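Long-range contacts in BAT-2 beta-lactamase (Bacillus atrophaeus, PDB 6W5G), which hydrolyses beta-lactam antibiotics as a class D beta-lactamase, an enzyme activity that underlies antibiotic resistance: residues D207-Y212 / G229-D234; I51-Q56 / S237-T242. All coordinates share one frame; numbering follows the deposited sequence.

How the contacts relate
From the N terminus, the chain first lays down strand 48-54, which carries residues 51-56, then adds strand 59-63, passes through all the helices but the last, and re-enters the sheet at strand 202-205, followed by 209-217, 225-233 and 236-244. Contact 1 closes a short loop, the hairpin of strands 209-217 and 225-233. Contact 2 closes a far longer one, bringing strand 236-244 back beside strand 48-54, and the whole of contact 1 lies within that loop. The two meet along neighbouring strands 225-233 and 236-244, where Gly229 O faces Phe240 N at 2.9 Å, probably hydrogen-bonded. Together they join four strands lying side by side in one antiparallel sheet, ordered 48-54, 236-244, 225-233, 209-217.

Contact 1 of 2, residues D207-Y212 / G229-D234; sequences DHYTLY and GFITTD. With EDO (1,2-ethanediol), chain C.
The ring of Tyr212 overlaps that of Phe230 in an offset stack, with centroids 4.2 Å apart and planes inclined by 19°. Phe230 CE2 lies under the rim of the tyrosine ring, 3.2 Å from Tyr212 CD1, while Tyr212 CB sits over the centre of the phenylalanine face as a CH-pi contact. Phe230 reaches this place because its CG stands between the backbone N and the carbonyl carbon (chi1 56°). Tyr183 of helix 172-184 meets the Phe230 ring edge-to-face. The same face of the sheet carries Thr210 and Thr232, and here the link is made through solvent: one water, in the plane of the Tyr212 ring, joins Tyr212 OH to Thr232 OG1 and also reaches O2 of an ethanediol, probably from the crystallisation liquor, which is itself hydrogen-bonded to Thr210 OG1 at 2.7 Å.

Strands 209-217 and 225-233 form an antiparallel beta hairpin in the central sheet of the penicillin-binding-protein-like fold. In the part formed by residues 209-212 and 229-233, Thr210 with Thr232 and Tyr212 with Phe230 are the hydrogen-bonded pairs; the bond from Tyr212 N to Phe230 O (2.8 Å) meets its carbonyl nearly head-on, whereas Phe230 N approaches Tyr212 O from 38° above the carbonyl plane. On the opposite face Ile231 CD1 reaches Tyr209 CD2 at 3.9 Å, and the Tyr209 hydroxyl is hydrogen-bonded to Glu204 OE1. Leu211 packs there against helix 248-261. Beyond the strand pairing, a water receives the N-H of Asp234 and donates to His208 O at 2.6 Å, and a second water connects His208 ND1 with Asp234 OD2.

Contact 2 of 2, residues I51-Q56 / S237-T242; sequences ILHDVQ and SYIFVT
Gln56 folds back on Ser237 through a bend in its side chain (chi2 73°), while Ser237 OG stands between its own backbone N and carbonyl carbon (chi1 55°), turned to meet the amide. Both ends of the amide are used: OE1 accepts from Ser237 N at 2.8 Å, and NE2 donates to Ser237 OG at 2.9 Å, with the hydroxyl close to the amide plane. Ser237 OG is also hydrogen-bonded to Tyr183 OH, and Ser237 O accepts from Val55 N. Val55 CG2 lies against Ile239 CG1 on the face that helix 172-184 covers.

Strands 48-54 and 236-244 pair antiparallel within the central sheet, with Ile51-Val241 and His53-Ile239 as hydrogen-bonded pairs. On the other face Leu52 CD1 touches both Tyr238 CB and Phe240 CB, at 3.8 and 3.9 Å. Asp54 runs alongside Tyr238, and a water in the plane of the tyrosine ring donates to Asp54 OD2 and accepts from Tyr238 OH; Asp54 OD1 takes the N-H of Lys57. Since each carboxylate oxygen accepts a hydrogen bond, the buried Asp54 side chain is probably kept ionised.

Contact 1 of 2, residues D207-Y212 / G229-D234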
ATOM      1  N   ASP A 207      -0.539  14.848 -16.629  1.00 16.35           N
ATOM      2  CA  ASP A 207      -1.450  15.102 -17.732  1.00 18.20           C
ATOM      3  C   ASP A 207      -1.879  13.810 -18.420  1.00 17.11           C
ATOM      4  O   ASP A 207      -2.993  13.732 -18.954  1.00 18.21           O
ATOM      5  CB  ASP A 207      -0.803  16.077 -18.716  1.00 21.72           C
ATOM      6  CG  ASP A 207      -0.757  17.498 -18.171  1.00 26.77           C
ATOM      7  OD1 ASP A 207      -1.398  17.759 -17.129  1.00 29.46           O
ATOM      8  OD2 ASP A 207      -0.078  18.350 -18.769  1.00 30.57           O
ATOM      9  N   HIS A 208      -1.033  12.780 -18.386  1.00 15.37           N
ATOM     10  CA  HIS A 208      -1.255  11.569 -19.162  1.00 15.47           C
ATOM     11  C   HIS A 208      -1.277  10.302 -18.330  1.00 14.31           C
ATOM     12  O   HIS A 208      -1.431   9.211 -18.893  1.00 16.79           O
ATOM     13  CB  HIS A 208      -0.206  11.466 -20.273  1.00 18.25           C
ATOM     14  CG  HIS A 208      -0.197  12.659 -21.171  1.00 22.21           C
ATOM     15  ND1 HIS A 208      -1.193  12.893 -22.093  1.00 25.66           N
ATOM     16  CD2 HIS A 208       0.648  13.713 -21.252  1.00 24.51           C
ATOM     17  CE1 HIS A 208      -0.946  14.025 -22.726  1.00 25.99           C
ATOM     18  NE2 HIS A 208       0.165  14.544 -22.234  1.00 26.16           N
ATOM     19  N   TYR A 209      -1.159  10.411 -17.014  1.00 12.45           N
ATOM     20  CA  TYR A 209      -1.201   9.237 -16.155  1.00 11.32           C
ATOM     21  C   TYR A 209      -1.580   9.698 -14.758  1.00 11.10           C
ATOM     22  O   TYR A 209      -1.412  10.869 -14.404  1.00 12.87           O
ATOM     23  CB  TYR A 209       0.162   8.521 -16.112  1.00 11.50           C
ATOM     24  CG  TYR A 209       1.185   9.303 -15.323  1.00 10.71           C
ATOM     25  CD1 TYR A 209       1.882  10.360 -15.904  1.00 11.77           C
ATOM     26  CD2 TYR A 209       1.425   9.017 -13.982  1.00 11.13           C
ATOM     27  CE1 TYR A 209       2.793  11.092 -15.174  1.00 12.77           C
ATOM     28  CE2 TYR A 209       2.332   9.738 -13.251  1.00 11.63           C
ATOM     29  CZ  TYR A 209       3.010  10.783 -13.846  1.00 12.25           C
ATOM     30  OH  TYR A 209       3.914  11.504 -13.113  1.00 14.64           O
ATOM     31  N   THR A 210      -2.062   8.754 -13.958  1.00 11.11           N
ATOM     32  CA  THR A 210      -2.235   8.963 -12.526  1.00 11.21           C
ATOM     33  C   THR A 210      -1.586   7.796 -11.801  1.00  9.75           C
ATOM     34  O   THR A 210      -1.880   6.632 -12.106  1.00  9.73           O
ATOM     35  CB  THR A 210      -3.722   9.080 -12.143  1.00 13.29           C
ATOM     36  OG1 THR A 210      -4.332  10.121 -12.919  1.00 15.55           O
ATOM     37  CG2 THR A 210      -3.863   9.416 -10.684  1.00 12.60           C
ATOM     38  N   LEU A 211      -0.683   8.109 -10.867  1.00 10.29           N
ATOM     39  CA  LEU A 211       0.032   7.109 -10.080  1.00 10.63           C
ATOM     40  C   LEU A 211      -0.592   7.025  -8.693  1.00  9.79           C
ATOM     41  O   LEU A 211      -0.687   8.037  -7.989  1.00 10.68           O
ATOM     42  CB  LEU A 211       1.512   7.477  -9.966  1.00 11.40           C
ATOM     43  CG  LEU A 211       2.348   6.531  -9.095  1.00 10.72           C
ATOM     44  CD1 LEU A 211       2.492   5.151  -9.757  1.00 10.50           C
ATOM     45  CD2 LEU A 211       3.714   7.154  -8.808  1.00 11.69           C
ATOM     46  N   TYR A 212      -1.022   5.823  -8.312  1.00  9.82           N
ATOM     47  CA  TYR A 212      -1.589   5.546  -7.001  1.00  9.11           C
ATOM     48  C   TYR A 212      -0.653   4.612  -6.255  1.00  9.03           C
ATOM     49  O   TYR A 212      -0.149   3.646  -6.832  1.00 10.23           O
ATOM     50  CB  TYR A 212      -2.919   4.804  -7.154  1.00  8.75           C
ATOM     51  CG  TYR A 212      -4.027   5.531  -7.890  1.00  9.23           C
ATOM     52  CD1 TYR A 212      -4.018   5.647  -9.275  1.00  9.81           C
ATOM     53  CD2 TYR A 212      -5.119   6.042  -7.197  1.00 10.20           C
ATOM     54  CE1 TYR A 212      -5.056   6.273  -9.950  1.00 10.35           C
ATOM     55  CE2 TYR A 212      -6.162   6.681  -7.864  1.00 10.74           C
ATOM     56  CZ  TYR A 212      -6.122   6.794  -9.236  1.00 10.19           C
ATOM     57  OH  TYR A 212      -7.161   7.415  -9.887  1.00 12.02           O
ATOM     58  N   GLY A 229       0.490  -0.468  -5.395  1.00  8.61           N
ATOM     59  CA  GLY A 229      -0.466   0.458  -5.985  1.00  9.06           C
ATOM     60  C   GLY A 229      -0.791   0.124  -7.420  1.00  8.60           C
ATOM     61  O   GLY A 229      -0.739  -1.040  -7.832  1.00  9.76           O
ATOM     62  N   PHE A 230      -1.151   1.160  -8.172  1.00  9.16           N
ATOM     63  CA  PHE A 230      -1.527   0.977  -9.563  1.00  8.93           C
ATOM     64  C   PHE A 230      -1.345   2.288 -10.308  1.00  9.29           C
ATOM     65  O   PHE A 230      -1.242   3.360  -9.708  1.00 10.23           O
ATOM     66  CB  PHE A 230      -2.953   0.416  -9.722  1.00 10.46           C
ATOM     67  CG  PHE A 230      -4.026   1.229  -9.048  1.00 12.18           C
ATOM     68  CD1 PHE A 230      -4.364   0.995  -7.724  1.00 13.98           C
ATOM     69  CD2 PHE A 230      -4.729   2.200  -9.757  1.00 13.47           C
ATOM     70  CE1 PHE A 230      -5.365   1.725  -7.107  1.00 14.62           C
ATOM     71  CE2 PHE A 230      -5.742   2.933  -9.144  1.00 13.75           C
ATOM     72  CZ  PHE A 230      -6.052   2.698  -7.818  1.00 14.19           C
ATOM     73  N   ILE A 231      -1.305   2.190 -11.627  1.00  9.89           N
ATOM     74  CA  ILE A 231      -1.151   3.357 -12.477  1.00  9.53           C
ATOM     75  C   ILE A 231      -2.165   3.269 -13.604  1.00 11.39           C
ATOM     76  O   ILE A 231      -2.375   2.197 -14.180  1.00 11.76           O
ATOM     77  CB  ILE A 231       0.296   3.508 -13.003  1.00  9.04           C
ATOM     78  CG1 ILE A 231       0.421   4.761 -13.880  1.00 10.69           C
ATOM     79  CG2 ILE A 231       0.768   2.228 -13.725  1.00 11.85           C
ATOM     80  CD1 ILE A 231       1.862   5.141 -14.184  1.00 11.82           C
ATOM     81  N   THR A 232      -2.815   4.389 -13.893  1.00 11.55           N
ATOM     82  CA  THR A 232      -3.753   4.493 -14.998  1.00 12.09           C
ATOM     83  C   THR A 232      -3.197   5.440 -16.051  1.00 12.94           C
ATOM     84  O   THR A 232      -2.636   6.492 -15.728  1.00 13.61           O
ATOM     85  CB  THR A 232      -5.134   4.980 -14.531  1.00 12.08           C
ATOM     86  OG1 THR A 232      -5.034   6.293 -13.955  1.00 13.57           O
ATOM     87  CG2 THR A 232      -5.732   4.006 -13.510  1.00 13.26           C
ATOM     88  N   THR A 233      -3.320   5.042 -17.309  1.00 13.91           N
ATOM     89  CA  THR A 233      -3.073   5.906 -18.446  1.00 17.46           C
ATOM     90  C   THR A 233      -4.314   5.829 -19.324  1.00 21.93           C
ATOM     91  O   THR A 233      -5.271   5.114 -19.011  1.00 24.13           O
ATOM     92  CB  THR A 233      -1.839   5.452 -19.233  1.00 18.56           C
ATOM     93  OG1 THR A 233      -2.099   4.168 -19.819  1.00 18.94           O
ATOM     94  CG2 THR A 233      -0.607   5.361 -18.319  1.00 19.15           C
ATOM     95  N   ASP A 234      -4.303   6.544 -20.439  1.00 24.56           N
ATOM     96  CA  ASP A 234      -5.414   6.414 -21.369  1.00 27.84           C
ATOM     97  C   ASP A 234      -5.447   4.992 -21.915  1.00 29.63           C
ATOM     98  O   ASP A 234      -4.491   4.539 -22.554  1.00 31.24           O
ATOM     99  CB  ASP A 234      -5.273   7.429 -22.500  1.00 29.75           C
ATOM    100  CG  ASP A 234      -5.856   8.787 -22.140  0.46 31.36           C
ATOM    101  OD1 ASP A 234      -6.864   8.830 -21.401  0.39 31.55           O
ATOM    102  OD2 ASP A 234      -5.308   9.812 -22.600  0.42 32.32           O
TER
HETATM  103  C1  EDO C 301      -8.590  11.848 -11.631  0.60 31.32           C
HETATM  104  O1  EDO C 301      -9.309  10.775 -11.010  0.60 32.26           O
HETATM  105  C2  EDO C 301      -7.114  11.478 -11.733  0.60 30.15           C
HETATM  106  O2  EDO C 301      -6.954  10.371 -12.626  0.60 28.81           O
HETATM  107  O   HOH W   1      -3.796  11.507 -21.438  1.00 42.79           O
HETATM  108  O   HOH W   2      -2.332   8.447 -21.171  1.00 26.85           O
HETATM  109  O   HOH W   3      -7.265   7.335 -12.537  1.00 22.15           O

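Contact 2 of 2, residues I51-Q56 / S237-T242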
ATOM      1  N   ILE A  51       6.367  -6.996  -9.061  1.00 10.17           N
ATOM      2  CA  ILE A  51       5.218  -7.622  -9.703  1.00 10.93           C
ATOM      3  C   ILE A  51       4.476  -6.542 -10.472  1.00 10.86           C
ATOM      4  O   ILE A  51       4.181  -5.480  -9.913  1.00 11.30           O
ATOM      5  CB  ILE A  51       4.281  -8.254  -8.658  1.00 11.51           C
ATOM      6  CG1 ILE A  51       5.034  -9.280  -7.809  1.00 12.98           C
ATOM      7  CG2 ILE A  51       3.077  -8.892  -9.337  1.00 12.57           C
ATOM      8  CD1 ILE A  51       4.531  -9.349  -6.382  1.00 14.77           C
ATOM      9  N   LEU A  52       4.175  -6.804 -11.745  1.00 10.48           N
ATOM     10  CA  LEU A  52       3.398  -5.878 -12.565  1.00 10.57           C
ATOM     11  C   LEU A  52       2.291  -6.646 -13.271  1.00 10.78           C
ATOM     12  O   LEU A  52       2.568  -7.583 -14.023  1.00 12.25           O
ATOM     13  CB  LEU A  52       4.280  -5.165 -13.596  1.00 11.87           C
ATOM     14  CG  LEU A  52       3.605  -4.037 -14.390  1.00 11.79           C
ATOM     15  CD1 LEU A  52       3.228  -2.863 -13.485  1.00 12.14           C
ATOM     16  CD2 LEU A  52       4.508  -3.581 -15.519  1.00 13.33           C
ATOM     17  N   HIS A  53       1.041  -6.256 -13.035  1.00 10.64           N
ATOM     18  CA  HIS A  53      -0.099  -6.912 -13.664  1.00 10.72           C
ATOM     19  C   HIS A  53      -0.768  -5.953 -14.638  1.00 12.13           C
ATOM     20  O   HIS A  53      -1.229  -4.878 -14.239  1.00 12.91           O
ATOM     21  CB  HIS A  53      -1.107  -7.398 -12.625  1.00 11.84           C
ATOM     22  CG  HIS A  53      -2.327  -8.008 -13.232  1.00 14.57           C
ATOM     23  ND1 HIS A  53      -2.337  -9.293 -13.732  1.00 16.88           N
ATOM     24  CD2 HIS A  53      -3.565  -7.508 -13.452  1.00 16.30           C
ATOM     25  CE1 HIS A  53      -3.535  -9.563 -14.223  1.00 17.49           C
ATOM     26  NE2 HIS A  53      -4.298  -8.496 -14.067  1.00 16.62           N
ATOM     27  N   ASP A  54      -0.818  -6.350 -15.907  1.00 12.96           N
ATOM     28  CA  ASP A  54      -1.527  -5.620 -16.951  1.00 14.25           C
ATOM     29  C   ASP A  54      -3.011  -5.942 -16.813  1.00 15.26           C
ATOM     30  O   ASP A  54      -3.425  -7.086 -17.020  1.00 16.67           O
ATOM     31  CB  ASP A  54      -0.997  -6.081 -18.305  1.00 15.34           C
ATOM     32  CG  ASP A  54      -1.529  -5.263 -19.465  1.00 17.40           C
ATOM     33  OD1 ASP A  54      -2.710  -4.853 -19.434  1.00 17.62           O
ATOM     34  OD2 ASP A  54      -0.768  -5.063 -20.435  1.00 19.23           O
ATOM     35  N   VAL A  55      -3.819  -4.932 -16.487  1.00 15.59           N
ATOM     36  CA  VAL A  55      -5.227  -5.172 -16.172  1.00 16.37           C
ATOM     37  C   VAL A  55      -6.001  -5.597 -17.416  1.00 18.16           C
ATOM     38  O   VAL A  55      -6.774  -6.563 -17.386  1.00 19.49           O
ATOM     39  CB  VAL A  55      -5.847  -3.928 -15.508  1.00 16.20           C
ATOM     40  CG1 VAL A  55      -7.365  -4.047 -15.477  1.00 16.89           C
ATOM     41  CG2 VAL A  55      -5.277  -3.735 -14.103  1.00 16.55           C
ATOM     42  N   GLN A  56      -5.813  -4.879 -18.528  1.00 19.61           N
ATOM     43  CA  GLN A  56      -6.605  -5.148 -19.726  1.00 21.54           C
ATOM     44  C   GLN A  56      -6.164  -6.430 -20.418  1.00 24.07           C
ATOM     45  O   GLN A  56      -6.997  -7.173 -20.951  1.00 24.63           O
ATOM     46  CB  GLN A  56      -6.527  -3.970 -20.700  1.00 21.38           C
ATOM     47  CG  GLN A  56      -7.266  -2.726 -20.243  1.00 20.72           C
ATOM     48  CD  GLN A  56      -6.549  -2.024 -19.110  1.00 21.12           C
ATOM     49  OE1 GLN A  56      -5.320  -1.954 -19.090  1.00 20.81           O
ATOM     50  NE2 GLN A  56      -7.311  -1.513 -18.153  1.00 21.19           N
ATOM     51  N   SER A 237      -4.189   0.207 -17.647  1.00 17.15           N
ATOM     52  CA  SER A 237      -3.921   0.311 -16.224  1.00 16.05           C
ATOM     53  C   SER A 237      -3.152  -0.919 -15.776  1.00 14.08           C
ATOM     54  O   SER A 237      -3.268  -1.992 -16.374  1.00 15.01           O
ATOM     55  CB  SER A 237      -5.202   0.496 -15.409  1.00 17.87           C
ATOM     56  OG  SER A 237      -6.120  -0.541 -15.674  1.00 19.23           O
ATOM     57  N   TYR A 238      -2.361  -0.746 -14.719  1.00 12.23           N
ATOM     58  CA  TYR A 238      -1.436  -1.768 -14.253  1.00 11.35           C
ATOM     59  C   TYR A 238      -1.382  -1.733 -12.734  1.00 10.92           C
ATOM     60  O   TYR A 238      -1.356  -0.656 -12.138  1.00 11.93           O
ATOM     61  CB  TYR A 238      -0.019  -1.537 -14.814  1.00 11.33           C
ATOM     62  CG  TYR A 238       0.020  -1.348 -16.321  1.00 12.52           C
ATOM     63  CD1 TYR A 238      -0.287  -0.116 -16.901  1.00 14.12           C
ATOM     64  CD2 TYR A 238       0.353  -2.404 -17.165  1.00 14.28           C
ATOM     65  CE1 TYR A 238      -0.271   0.053 -18.272  1.00 14.28           C
ATOM     66  CE2 TYR A 238       0.382  -2.239 -18.544  1.00 14.66           C
ATOM     67  CZ  TYR A 238       0.070  -1.010 -19.091  1.00 15.27           C
ATOM     68  OH  TYR A 238       0.086  -0.839 -20.461  1.00 17.56           O
ATOM     69  N   ILE A 239      -1.373  -2.913 -12.116  1.00 10.67           N
ATOM     70  CA  ILE A 239      -1.192  -3.078 -10.673  1.00  9.89           C
ATOM     71  C   ILE A 239       0.271  -3.411 -10.433  1.00  9.32           C
ATOM     72  O   ILE A 239       0.859  -4.202 -11.179  1.00 11.29           O
ATOM     73  CB  ILE A 239      -2.071  -4.233 -10.144  1.00 10.97           C
ATOM     74  CG1 ILE A 239      -3.474  -4.205 -10.751  1.00 12.62           C
ATOM     75  CG2 ILE A 239      -2.096  -4.259  -8.615  1.00 10.91           C
ATOM     76  CD1 ILE A 239      -4.264  -2.948 -10.445  1.00 14.04           C
ATOM     77  N   PHE A 240       0.866  -2.836  -9.392  1.00  9.27           N
ATOM     78  CA  PHE A 240       2.262  -3.143  -9.111  1.00  8.33           C
ATOM     79  C   PHE A 240       2.494  -3.354  -7.622  1.00  8.81           C
ATOM     80  O   PHE A 240       1.778  -2.816  -6.768  1.00  9.14           O
ATOM     81  CB  PHE A 240       3.212  -2.049  -9.635  1.00  9.22           C
ATOM     82  CG  PHE A 240       2.890  -0.682  -9.105  1.00 10.02           C
ATOM     83  CD1 PHE A 240       3.240  -0.312  -7.806  1.00 10.47           C
ATOM     84  CD2 PHE A 240       2.222   0.235  -9.904  1.00 12.20           C
ATOM     85  CE1 PHE A 240       2.904   0.934  -7.312  1.00 11.51           C
ATOM     86  CE2 PHE A 240       1.899   1.488  -9.419  1.00 11.58           C
ATOM     87  CZ  PHE A 240       2.250   1.841  -8.127  1.00 11.83           C
ATOM     88  N   VAL A 241       3.520  -4.139  -7.325  1.00  9.16           N
ATOM     89  CA  VAL A 241       4.044  -4.282  -5.972  1.00  8.72           C
ATOM     90  C   VAL A 241       5.558  -4.337  -6.069  1.00  9.48           C
ATOM     91  O   VAL A 241       6.102  -5.145  -6.829  1.00 10.67           O
ATOM     92  CB  VAL A 241       3.525  -5.562  -5.289  1.00  9.92           C
ATOM     93  CG1 VAL A 241       4.337  -5.863  -4.026  1.00 11.03           C
ATOM     94  CG2 VAL A 241       2.040  -5.443  -4.971  1.00 10.89           C
ATOM     95  N   THR A 242       6.239  -3.486  -5.305  1.00  9.16           N
ATOM     96  CA  THR A 242       7.676  -3.591  -5.109  1.00  8.83           C
ATOM     97  C   THR A 242       7.930  -3.857  -3.635  1.00  8.71           C
ATOM     98  O   THR A 242       7.313  -3.223  -2.774  1.00  9.89           O
ATOM     99  CB  THR A 242       8.371  -2.307  -5.549  1.00  9.71           C
ATOM    100  OG1 THR A 242       8.152  -2.125  -6.952  1.00 11.46           O
ATOM    101  CG2 THR A 242       9.868  -2.390  -5.278  1.00 11.00           C
TER
HETATM  102  O   HOH W   4       0.088  -3.022 -21.964  1.00 22.45           O